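Glutathione transferase lambda1 (Populus trichocarpa, PDB 4PQH) probably catalyses the transfer of glutathione to electrophilic substrates, and can bind glutathione covalently, as a Lambda-class plant enzyme. Local coordinates at residues G145-S156 / I194-W204; P162-D172 / W204-E212. All blocks are in the same frame, centred on the assembly; numbering follows the deposited sequence. Where two conformers were deposited one is given.

Contact 1. Residues G145-S156 / I194-W204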
loop_
_atom_site.group_PDB
_atom_site.type_symbol
_atom_site.label_atom_id
_atom_site.label_comp_id
_atom_site.label_asym_id
_atom_site.label_seq_id
_atom_site.Cartn_x
_atom_site.Cartn_y
_atom_site.Cartn_z
ATOM N N GLY A 145 9.597 13.342 -12.801
ATOM C CA GLY A 145 8.644 14.085 -13.610
ATOM C C GLY A 145 7.967 13.215 -14.651
ATOM O O GLY A 145 6.741 13.238 -14.785
ATOM N N ALA A 146 8.757 12.433 -15.377
ATOM C CA ALA A 146 8.223 11.525 -16.387
ATOM C C ALA A 146 7.292 10.498 -15.760
ATOM O O ALA A 146 6.270 10.138 -16.342
ATOM C CB ALA A 146 9.353 10.832 -17.116
ATOM N N ALA A 147 7.633 10.043 -14.562
ATOM C CA ALA A 147 6.819 9.053 -13.870
ATOM C C ALA A 147 5.479 9.651 -13.472
ATOM O O ALA A 147 4.419 9.025 -13.634
ATOM C CB ALA A 147 7.554 8.522 -12.650
ATOM N N PHE A 148 5.511 10.872 -12.958
ATOM C CA PHE A 148 4.260 11.520 -12.580
ATOM C C PHE A 148 3.458 11.977 -13.794
ATOM O O PHE A 148 2.231 12.085 -13.722
ATOM C CB PHE A 148 4.489 12.636 -11.557
ATOM C CG PHE A 148 4.659 12.128 -10.153
ATOM C CD1 PHE A 148 3.544 11.750 -9.413
ATOM C CD2 PHE A 148 5.920 11.992 -9.585
ATOM C CE1 PHE A 148 3.675 11.268 -8.125
ATOM C CE2 PHE A 148 6.058 11.511 -8.285
ATOM C CZ PHE A 148 4.931 11.145 -7.560
ATOM N N ASP A 149 4.133 12.221 -14.910
ATOM C CA ASP A 149 3.447 12.454 -16.179
ATOM C C ASP A 149 2.664 11.207 -16.599
ATOM O O ASP A 149 1.517 11.302 -17.065
ATOM C CB ASP A 149 4.438 12.832 -17.277
ATOM C CG ASP A 149 4.950 14.240 -17.141
ATOM O OD1 ASP A 149 4.374 15.019 -16.348
ATOM O OD2 ASP A 149 5.930 14.566 -17.840
ATOM N N TYR A 150 3.265 10.037 -16.416
ATOM C CA TYR A 150 2.590 8.785 -16.736
ATOM C C TYR A 150 1.330 8.637 -15.882
ATOM O O TYR A 150 0.268 8.256 -16.379
ATOM C CB TYR A 150 3.527 7.589 -16.529
ATOM C CG TYR A 150 2.920 6.269 -16.941
ATOM C CD1 TYR A 150 2.119 5.547 -16.065
ATOM C CD2 TYR A 150 3.139 5.747 -18.210
ATOM C CE1 TYR A 150 1.553 4.341 -16.438
ATOM C CE2 TYR A 150 2.583 4.540 -18.593
ATOM C CZ TYR A 150 1.788 3.841 -17.703
ATOM O OH TYR A 150 1.226 2.639 -18.079
ATOM N N ILE A 151 1.455 8.946 -14.600
ATOM C CA ILE A 151 0.332 8.879 -13.670
ATOM C C ILE A 151 -0.784 9.852 -14.067
ATOM O O ILE A 151 -1.970 9.494 -14.074
ATOM C CB ILE A 151 0.801 9.161 -12.218
ATOM C CG1 ILE A 151 1.762 8.060 -11.750
ATOM C CG2 ILE A 151 -0.381 9.312 -11.268
ATOM C CD1 ILE A 151 1.180 6.672 -11.851
ATOM N N GLU A 152 -0.400 11.077 -14.416
ATOM C CA GLU A 152 -1.356 12.104 -14.816
ATOM C C GLU A 152 -2.141 11.643 -16.038
ATOM O O GLU A 152 -3.375 11.769 -16.089
ATOM C CB GLU A 152 -0.628 13.425 -15.102
ATOM C CG GLU A 152 -1.536 14.531 -15.620
ATOM C CD GLU A 152 -2.463 15.080 -14.560
ATOM O OE1 GLU A 152 -2.262 14.796 -13.361
ATOM O OE2 GLU A 152 -3.404 15.807 -14.943
ATOM N N THR A 153 -1.432 11.082 -17.010
ATOM C CA THR A 153 -2.069 10.578 -18.220
ATOM C C THR A 153 -2.995 9.404 -17.905
ATOM O O THR A 153 -4.119 9.344 -18.405
ATOM C CB THR A 153 -1.028 10.179 -19.284
ATOM O OG1 THR A 153 -0.342 11.355 -19.728
ATOM C CG2 THR A 153 -1.703 9.516 -20.477
ATOM N N ALA A 154 -2.540 8.490 -17.056
ATOM C CA ALA A 154 -3.360 7.347 -16.661
ATOM C C ALA A 154 -4.671 7.791 -16.019
ATOM O O ALA A 154 -5.706 7.171 -16.224
ATOM C CB ALA A 154 -2.595 6.437 -15.721
ATOM N N LEU A 155 -4.631 8.879 -15.261
ATOM C CA LEU A 155 -5.829 9.385 -14.596
ATOM C C LEU A 155 -6.867 9.992 -15.545
ATOM O O LEU A 155 -7.989 10.286 -15.132
ATOM C CB LEU A 155 -5.435 10.383 -13.514
ATOM C CG LEU A 155 -4.853 9.709 -12.266
ATOM C CD1 LEU A 155 -4.140 10.752 -11.417
ATOM C CD2 LEU A 155 -5.937 8.988 -11.456
ATOM N N SER A 156 -6.489 10.158 -16.810
ATOM C CA SER A 156 -7.385 10.717 -17.818
ATOM C C SER A 156 -8.094 9.621 -18.620
ATOM O O SER A 156 -8.931 9.909 -19.475
ATOM C CB SER A 156 -6.604 11.635 -18.765
ATOM O OG SER A 156 -5.631 12.397 -18.064
ATOM N N ILE A 194 5.008 18.038 -7.404
ATOM C CA ILE A 194 4.434 17.111 -8.370
ATOM C C ILE A 194 3.066 17.541 -8.904
ATOM O O ILE A 194 2.683 17.131 -10.000
ATOM C CB ILE A 194 4.325 15.677 -7.808
ATOM C CG1 ILE A 194 3.345 15.615 -6.631
ATOM C CG2 ILE A 194 5.707 15.163 -7.432
ATOM C CD1 ILE A 194 3.127 14.225 -6.113
ATOM N N THR A 195 2.337 18.367 -8.153
ATOM C CA THR A 195 1.000 18.790 -8.581
ATOM C C THR A 195 1.048 19.888 -9.638
ATOM O O THR A 195 0.041 20.153 -10.301
ATOM C CB THR A 195 0.109 19.275 -7.410
ATOM O OG1 THR A 195 0.631 20.490 -6.858
ATOM C CG2 THR A 195 -0.008 18.208 -6.332
ATOM N N ALA A 196 2.196 20.542 -9.781
ATOM C CA ALA A 196 2.309 21.636 -10.741
ATOM C C ALA A 196 2.167 21.132 -12.175
ATOM O O ALA A 196 2.981 20.343 -12.653
ATOM C CB ALA A 196 3.614 22.379 -10.550
ATOM N N GLY A 197 1.104 21.562 -12.847
ATOM C CA GLY A 197 0.835 21.130 -14.204
ATOM C C GLY A 197 0.160 19.772 -14.305
ATOM O O GLY A 197 0.016 19.233 -15.401
ATOM N N ARG A 198 -0.237 19.212 -13.167
ATOM C CA ARG A 198 -0.818 17.872 -13.131
ATOM C C ARG A 198 -2.130 17.870 -12.351
ATOM O O ARG A 198 -2.202 17.378 -11.227
ATOM C CB ARG A 198 0.176 16.868 -12.543
ATOM C CG ARG A 198 1.465 16.753 -13.344
ATOM C CD ARG A 198 2.287 15.524 -12.972
ATOM N NE ARG A 198 3.564 15.536 -13.692
ATOM C CZ ARG A 198 4.654 16.174 -13.268
ATOM N NH1 ARG A 198 4.637 16.826 -12.109
ATOM N NH2 ARG A 198 5.764 16.151 -14.000
ATOM N N PRO A 199 -3.183 18.433 -12.956
ATOM C CA PRO A 199 -4.443 18.635 -12.240
ATOM C C PRO A 199 -5.171 17.342 -11.853
ATOM O O PRO A 199 -5.809 17.307 -10.805
ATOM C CB PRO A 199 -5.268 19.465 -13.225
ATOM C CG PRO A 199 -4.682 19.176 -14.569
ATOM C CD PRO A 199 -3.225 18.978 -14.327
ATOM N N LYS A 200 -5.084 16.301 -12.673
ATOM C CA LYS A 200 -5.739 15.038 -12.343
ATOM C C LYS A 200 -5.062 14.402 -11.128
ATOM O O LYS A 200 -5.721 13.832 -10.254
ATOM C CB LYS A 200 -5.707 14.080 -13.536
ATOM C CG LYS A 200 -6.507 14.536 -14.750
ATOM C CD LYS A 200 -7.969 14.200 -14.610
ATOM C CE LYS A 200 -8.743 14.574 -15.864
ATOM N NZ LYS A 200 -10.203 14.450 -15.627
ATOM N N LEU A 201 -3.735 14.483 -11.092
ATOM C CA LEU A 201 -2.974 14.002 -9.957
ATOM C C LEU A 201 -3.282 14.804 -8.700
ATOM O O LEU A 201 -3.463 14.234 -7.624
ATOM C CB LEU A 201 -1.483 14.090 -10.271
ATOM C CG LEU A 201 -0.559 13.805 -9.091
ATOM C CD1 LEU A 201 -0.710 12.370 -8.618
ATOM C CD2 LEU A 201 0.860 14.088 -9.495
ATOM N N ALA A 202 -3.330 16.128 -8.830
ATOM C CA ALA A 202 -3.667 16.970 -7.685
ATOM C C ALA A 202 -5.041 16.576 -7.127
ATOM O O ALA A 202 -5.219 16.453 -5.909
ATOM C CB ALA A 202 -3.632 18.447 -8.072
ATOM N N ALA A 203 -6.003 16.347 -8.022
ATOM C CA ALA A 203 -7.340 15.928 -7.614
ATOM C C ALA A 203 -7.329 14.542 -6.952
ATOM O O ALA A 203 -8.019 14.310 -5.958
ATOM C CB ALA A 203 -8.288 15.937 -8.813
ATOM N N TRP A 204 -6.536 13.626 -7.505
ATOM C CA TRP A 204 -6.408 12.279 -6.958
ATOM C C TRP A 204 -5.898 12.343 -5.519
ATOM O O TRP A 204 -6.417 11.671 -4.631
ATOM C CB TRP A 204 -5.459 11.451 -7.827
ATOM C CG TRP A 204 -5.306 10.023 -7.388
ATOM C CD1 TRP A 204 -6.026 8.950 -7.823
ATOM C CD2 TRP A 204 -4.353 9.512 -6.446
ATOM N NE1 TRP A 204 -5.597 7.804 -7.200
ATOM C CE2 TRP A 204 -4.562 8.118 -6.358
ATOM C CE3 TRP A 204 -3.347 10.098 -5.667
ATOM C CZ2 TRP A 204 -3.807 7.304 -5.512
ATOM C CZ3 TRP A 204 -2.595 9.285 -4.838
ATOM C CH2 TRP A 204 -2.826 7.907 -4.768
HETATM O O HOH W 1 -10.412 11.577 -16.046
#
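F148, I194 and L201 make the apolar centre. CG2 of I194 lies over one face of the F148 ring, 3.9 Å from its centroid, and I194 CD1 comes to F148 CE1. L201 CD2 reaches F148 CD1 at 3.6 Å. Next to them L155 sends CD2 against CD1 of W204, whose indole nitrogen is turned away to D172. The axes of segments 145-154 and 199-204 approach to 8.4 Å at 80°; branched L201 and the flat F148 ring fill the angle, with I194 coming in from the preceding loop.

Further out, E152 closes the start of helix 199-208. CG stands opposite the backbone N (chi1 176°) and the chain then bends at chi2, which carries the carboxylate across to the first turn. E152 OE2 takes the N-H of K200 with its syn lone pair. E152 OE1 accepts from L201 N at 2.7 Å; a glutamate thus satisfies two amides that the helix itself leaves without carbonyl partners.

At the polar edge, NE and NH2 of R198 both donate to D149 OD1, a side-on salt bridge of bent bonds, NE at 2.8 Å and 145°, while F148 CB lies over one guanidinium face, off its centre. The long extended arginine also gives NH1 to its own loop at I194 O, and Y192 bonds NH2. A water joins K200 NZ to L155 O. A neighbouring helix thus caps the N-terminus of helix 199-208, within the all-helical C-terminal domain of the glutathione transferase fold.

Contact 2. Residues P162-D172 / W204-E212. Unlike the reference sequence in segment 204-212: V211 (reference Ile).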
loop_
_atom_site.group_PDB
_atom_site.type_symbol
_atom_site.label_atom_id
_atom_site.label_comp_id
_atom_site.label_asym_id
_atom_site.label_seq_id
_atom_site.Cartn_x
_atom_site.Cartn_y
_atom_site.Cartn_z
ATOM N N PRO A 162 -12.633 9.977 -10.008
ATOM C CA PRO A 162 -11.340 10.664 -9.918
ATOM C C PRO A 162 -10.157 9.723 -9.716
ATOM O O PRO A 162 -9.014 10.183 -9.612
ATOM C CB PRO A 162 -11.526 11.559 -8.690
ATOM C CG PRO A 162 -12.439 10.779 -7.802
ATOM C CD PRO A 162 -13.366 10.017 -8.728
ATOM N N PHE A 163 -10.427 8.425 -9.671
ATOM C CA PHE A 163 -9.397 7.436 -9.349
ATOM C C PHE A 163 -8.911 6.735 -10.605
ATOM O O PHE A 163 -9.397 7.003 -11.693
ATOM C CB PHE A 163 -9.951 6.455 -8.316
ATOM C CG PHE A 163 -10.264 7.107 -7.002
ATOM C CD1 PHE A 163 -9.250 7.577 -6.184
ATOM C CD2 PHE A 163 -11.570 7.283 -6.592
ATOM C CE1 PHE A 163 -9.548 8.183 -4.973
ATOM C CE2 PHE A 163 -11.858 7.881 -5.384
ATOM C CZ PHE A 163 -10.855 8.340 -4.583
ATOM N N PHE A 164 -7.904 5.874 -10.474
ATOM C CA PHE A 164 -7.300 5.265 -11.658
ATOM C C PHE A 164 -8.276 4.514 -12.556
ATOM O O PHE A 164 -8.191 4.610 -13.779
ATOM C CB PHE A 164 -6.132 4.346 -11.288
ATOM C CG PHE A 164 -4.885 5.078 -10.877
ATOM C CD1 PHE A 164 -4.131 5.765 -11.814
ATOM C CD2 PHE A 164 -4.474 5.071 -9.558
ATOM C CE1 PHE A 164 -2.978 6.439 -11.435
ATOM C CE2 PHE A 164 -3.315 5.731 -9.172
ATOM C CZ PHE A 164 -2.572 6.419 -10.115
ATOM N N LEU A 165 -9.212 3.785 -11.950
ATOM C CA LEU A 165 -10.215 3.058 -12.723
ATOM C C LEU A 165 -11.564 3.759 -12.660
ATOM O O LEU A 165 -12.604 3.127 -12.793
ATOM C CB LEU A 165 -10.340 1.623 -12.219
ATOM C CG LEU A 165 -9.005 0.886 -12.096
ATOM C CD1 LEU A 165 -9.288 -0.523 -11.624
ATOM C CD2 LEU A 165 -8.229 0.893 -13.414
ATOM N N GLY A 166 -11.542 5.072 -12.476
ATOM C CA GLY A 166 -12.763 5.837 -12.285
ATOM C C GLY A 166 -13.155 5.783 -10.819
ATOM O O GLY A 166 -12.793 6.650 -10.022
ATOM N N GLN A 167 -13.887 4.746 -10.448
ATOM C CA GLN A 167 -14.194 4.583 -9.040
ATOM C C GLN A 167 -13.017 3.943 -8.297
ATOM O O GLN A 167 -12.139 3.292 -8.893
ATOM C CB GLN A 167 -15.510 3.824 -8.838
ATOM C CG GLN A 167 -16.771 4.627 -9.240
ATOM C CD GLN A 167 -17.024 5.836 -8.340
ATOM O OE1 GLN A 167 -17.429 5.694 -7.187
ATOM N NE2 GLN A 167 -16.799 7.031 -8.872
ATOM N N PHE A 168 -12.978 4.191 -6.994
ATOM C CA PHE A 168 -11.900 3.754 -6.104
ATOM C C PHE A 168 -11.610 2.252 -6.210
ATOM O O PHE A 168 -12.531 1.428 -6.278
ATOM C CB PHE A 168 -12.298 4.124 -4.674
ATOM C CG PHE A 168 -11.235 3.875 -3.649
ATOM C CD1 PHE A 168 -10.144 4.716 -3.543
ATOM C CD2 PHE A 168 -11.365 2.833 -2.744
ATOM C CE1 PHE A 168 -9.164 4.481 -2.589
ATOM C CE2 PHE A 168 -10.398 2.612 -1.767
ATOM C CZ PHE A 168 -9.300 3.447 -1.692
ATOM N N SER A 169 -10.325 1.890 -6.222
ATOM C CA SER A 169 -9.938 0.489 -6.361
ATOM C C SER A 169 -8.589 0.192 -5.742
ATOM O O SER A 169 -7.885 1.081 -5.255
ATOM C CB SER A 169 -9.875 0.099 -7.840
ATOM O OG SER A 169 -8.663 0.560 -8.441
ATOM N N LEU A 170 -8.224 -1.077 -5.806
ATOM C CA LEU A 170 -6.915 -1.535 -5.365
ATOM C C LEU A 170 -5.776 -0.805 -6.038
ATOM O O LEU A 170 -4.682 -0.747 -5.479
ATOM C CB LEU A 170 -6.756 -3.025 -5.637
ATOM C CG LEU A 170 -7.690 -3.952 -4.870
ATOM C CD1 LEU A 170 -7.495 -5.371 -5.353
ATOM C CD2 LEU A 170 -7.469 -3.836 -3.360
ATOM N N VAL A 171 -5.997 -0.275 -7.237
ATOM C CA VAL A 171 -4.916 0.430 -7.925
ATOM C C VAL A 171 -4.541 1.704 -7.167
ATOM O O VAL A 171 -3.359 2.026 -7.003
ATOM C CB VAL A 171 -5.260 0.780 -9.395
ATOM C CG1 VAL A 171 -4.058 1.442 -10.075
ATOM C CG2 VAL A 171 -5.679 -0.457 -10.167
ATOM N N ASP A 172 -5.547 2.430 -6.694
ATOM C CA ASP A 172 -5.284 3.635 -5.915
ATOM C C ASP A 172 -4.561 3.275 -4.621
ATOM O O ASP A 172 -3.600 3.936 -4.223
ATOM C CB ASP A 172 -6.594 4.366 -5.626
ATOM C CG ASP A 172 -7.405 4.552 -6.869
ATOM O OD1 ASP A 172 -6.986 5.344 -7.734
ATOM O OD2 ASP A 172 -8.427 3.847 -7.000
ATOM N N TRP A 204 -6.536 13.626 -7.505
ATOM C CA TRP A 204 -6.408 12.279 -6.958
ATOM C C TRP A 204 -5.898 12.343 -5.519
ATOM O O TRP A 204 -6.417 11.671 -4.631
ATOM C CB TRP A 204 -5.459 11.451 -7.827
ATOM C CG TRP A 204 -5.306 10.023 -7.388
ATOM C CD1 TRP A 204 -6.026 8.950 -7.823
ATOM C CD2 TRP A 204 -4.353 9.512 -6.446
ATOM N NE1 TRP A 204 -5.597 7.804 -7.200
ATOM C CE2 TRP A 204 -4.562 8.118 -6.358
ATOM C CE3 TRP A 204 -3.347 10.098 -5.667
ATOM C CZ2 TRP A 204 -3.807 7.304 -5.512
ATOM C CZ3 TRP A 204 -2.595 9.285 -4.838
ATOM C CH2 TRP A 204 -2.826 7.907 -4.768
ATOM N N ILE A 205 -4.881 13.168 -5.282
ATOM C CA ILE A 205 -4.341 13.310 -3.944
ATOM C C ILE A 205 -5.405 13.866 -2.994
ATOM O O ILE A 205 -5.577 13.365 -1.873
ATOM C CB ILE A 205 -3.061 14.170 -3.956
ATOM C CG1 ILE A 205 -1.940 13.447 -4.715
ATOM C CG2 ILE A 205 -2.619 14.491 -2.528
ATOM C CD1 ILE A 205 -0.772 14.349 -5.018
ATOM N N GLU A 206 -6.138 14.881 -3.453
ATOM C CA GLU A 206 -7.203 15.443 -2.630
ATOM C C GLU A 206 -8.283 14.409 -2.304
ATOM O O GLU A 206 -8.762 14.346 -1.169
ATOM C CB GLU A 206 -7.829 16.685 -3.276
ATOM C CG GLU A 206 -8.917 17.311 -2.419
ATOM C CD GLU A 206 -9.397 18.644 -2.946
ATOM O OE1 GLU A 206 -9.275 18.887 -4.164
ATOM O OE2 GLU A 206 -9.899 19.449 -2.135
ATOM N N GLU A 207 -8.647 13.590 -3.285
ATOM C CA GLU A 207 -9.682 12.595 -3.066
ATOM C C GLU A 207 -9.213 11.448 -2.169
ATOM O O GLU A 207 -9.973 10.957 -1.332
ATOM C CB GLU A 207 -10.207 12.097 -4.407
ATOM C CG GLU A 207 -10.955 13.197 -5.195
ATOM C CD GLU A 207 -12.073 13.852 -4.387
ATOM O OE1 GLU A 207 -12.911 13.115 -3.812
ATOM O OE2 GLU A 207 -12.099 15.103 -4.312
ATOM N N MET A 208 -7.963 11.028 -2.336
ATOM C CA MET A 208 -7.400 10.010 -1.455
ATOM C C MET A 208 -7.401 10.488 -0.019
ATOM O O MET A 208 -7.720 9.734 0.903
ATOM C CB MET A 208 -5.972 9.674 -1.865
ATOM C CG MET A 208 -5.896 8.767 -3.063
ATOM S SD MET A 208 -6.786 7.209 -2.832
ATOM C CE MET A 208 -6.080 6.596 -1.300
ATOM N N ASN A 209 -7.052 11.753 0.172
ATOM C CA ASN A 209 -6.981 12.306 1.519
ATOM C C ASN A 209 -8.328 12.429 2.217
ATOM O O ASN A 209 -8.383 12.704 3.410
ATOM C CB ASN A 209 -6.261 13.650 1.526
ATOM C CG ASN A 209 -4.766 13.509 1.327
ATOM O OD1 ASN A 209 -4.197 12.435 1.516
ATOM N ND2 ASN A 209 -4.122 14.601 0.960
ATOM N N LYS A 210 -9.416 12.233 1.472
ATOM C CA LYS A 210 -10.745 12.239 2.069
ATOM C C LYS A 210 -11.144 10.846 2.535
ATOM O O LYS A 210 -12.184 10.670 3.169
ATOM C CB LYS A 210 -11.777 12.739 1.063
ATOM C CG LYS A 210 -11.616 14.188 0.696
ATOM C CD LYS A 210 -12.522 14.569 -0.459
ATOM C CE LYS A 210 -12.271 16.000 -0.858
ATOM N NZ LYS A 210 -13.123 16.399 -2.023
ATOM N N VAL A 211 -10.338 9.851 2.188
ATOM C CA VAL A 211 -10.659 8.473 2.526
ATOM C C VAL A 211 -10.107 8.155 3.909
ATOM O O VAL A 211 -8.899 7.968 4.083
ATOM C CB VAL A 211 -10.081 7.485 1.490
ATOM C CG1 VAL A 211 -10.374 6.047 1.895
ATOM C CG2 VAL A 211 -10.625 7.782 0.093
ATOM N N GLU A 212 -10.996 8.106 4.890
ATOM C CA GLU A 212 -10.600 7.955 6.282
ATOM C C GLU A 212 -9.854 6.644 6.540
ATOM O O GLU A 212 -8.903 6.600 7.332
ATOM C CB GLU A 212 -11.829 8.081 7.189
ATOM C CG GLU A 212 -11.494 8.220 8.656
ATOM C CD GLU A 212 -10.561 9.388 8.937
ATOM O OE1 GLU A 212 -10.564 10.373 8.163
ATOM O OE2 GLU A 212 -9.823 9.321 9.941
#
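D172 and W204 form the polar link: the indole NE1-H meets D172 OD1 at 2.9 Å in a nearly straight bond (169°), on the anti side and somewhat out of the carboxylate plane. The same oxygen takes the backbone N-H of F164 with its syn lone pair, and OD2 receives the N-H of S169. With an alanine here all three acceptor bonds go, and the buried indole N-H would probably be left without its mate and the 162-169 loop less firmly held.

S169 OG accepts from V171 N, and S169 and D172 form a capping box at the start of helix 170-190. A serine and an aspartate three residues on are the usual N-capping pair at this helix in the C-terminal domain of glutathione transferases.

Among the aromatic contacts, F163 turns its edge to the face of W204, an offset edge-to-face pair with the F163 and W204 five-membered ring centroids 5.7 Å apart and planes at 79°, whereas F164 meets the indole obliquely, its CE2 3.7 Å from W204 NE1. In one of its two modelled conformers, M208 makes Met-aromatic contacts with two rings, SD lying at the edge of F168, 3.6 Å from F168 CE1, and obliquely to F163. Apolar carbons finish the contact, with E207 CB against F163 CZ and E207 CG against P162.

Along the chain, helix 144-154 comes first, then the loop at 162-169, helix 170-190 and, after the turn at 194-198, helix 199-208. Contact 1 closes the long loop from 145-156 to 194-204; contact 2 closes that from 162-172 to 204-212. Their segments alternate, so the two closures cross rather than nest, and W204 belongs to both. The centres are 13 Å apart, and the bridge between them is mainly packing of L155 and I151 of contact 1 on F164 of contact 2. Together they join helix 199-208 to helix 144-154 and to the loop 162-169 and first turn of helix 170-190, within the helical domain and away from the glutathione site.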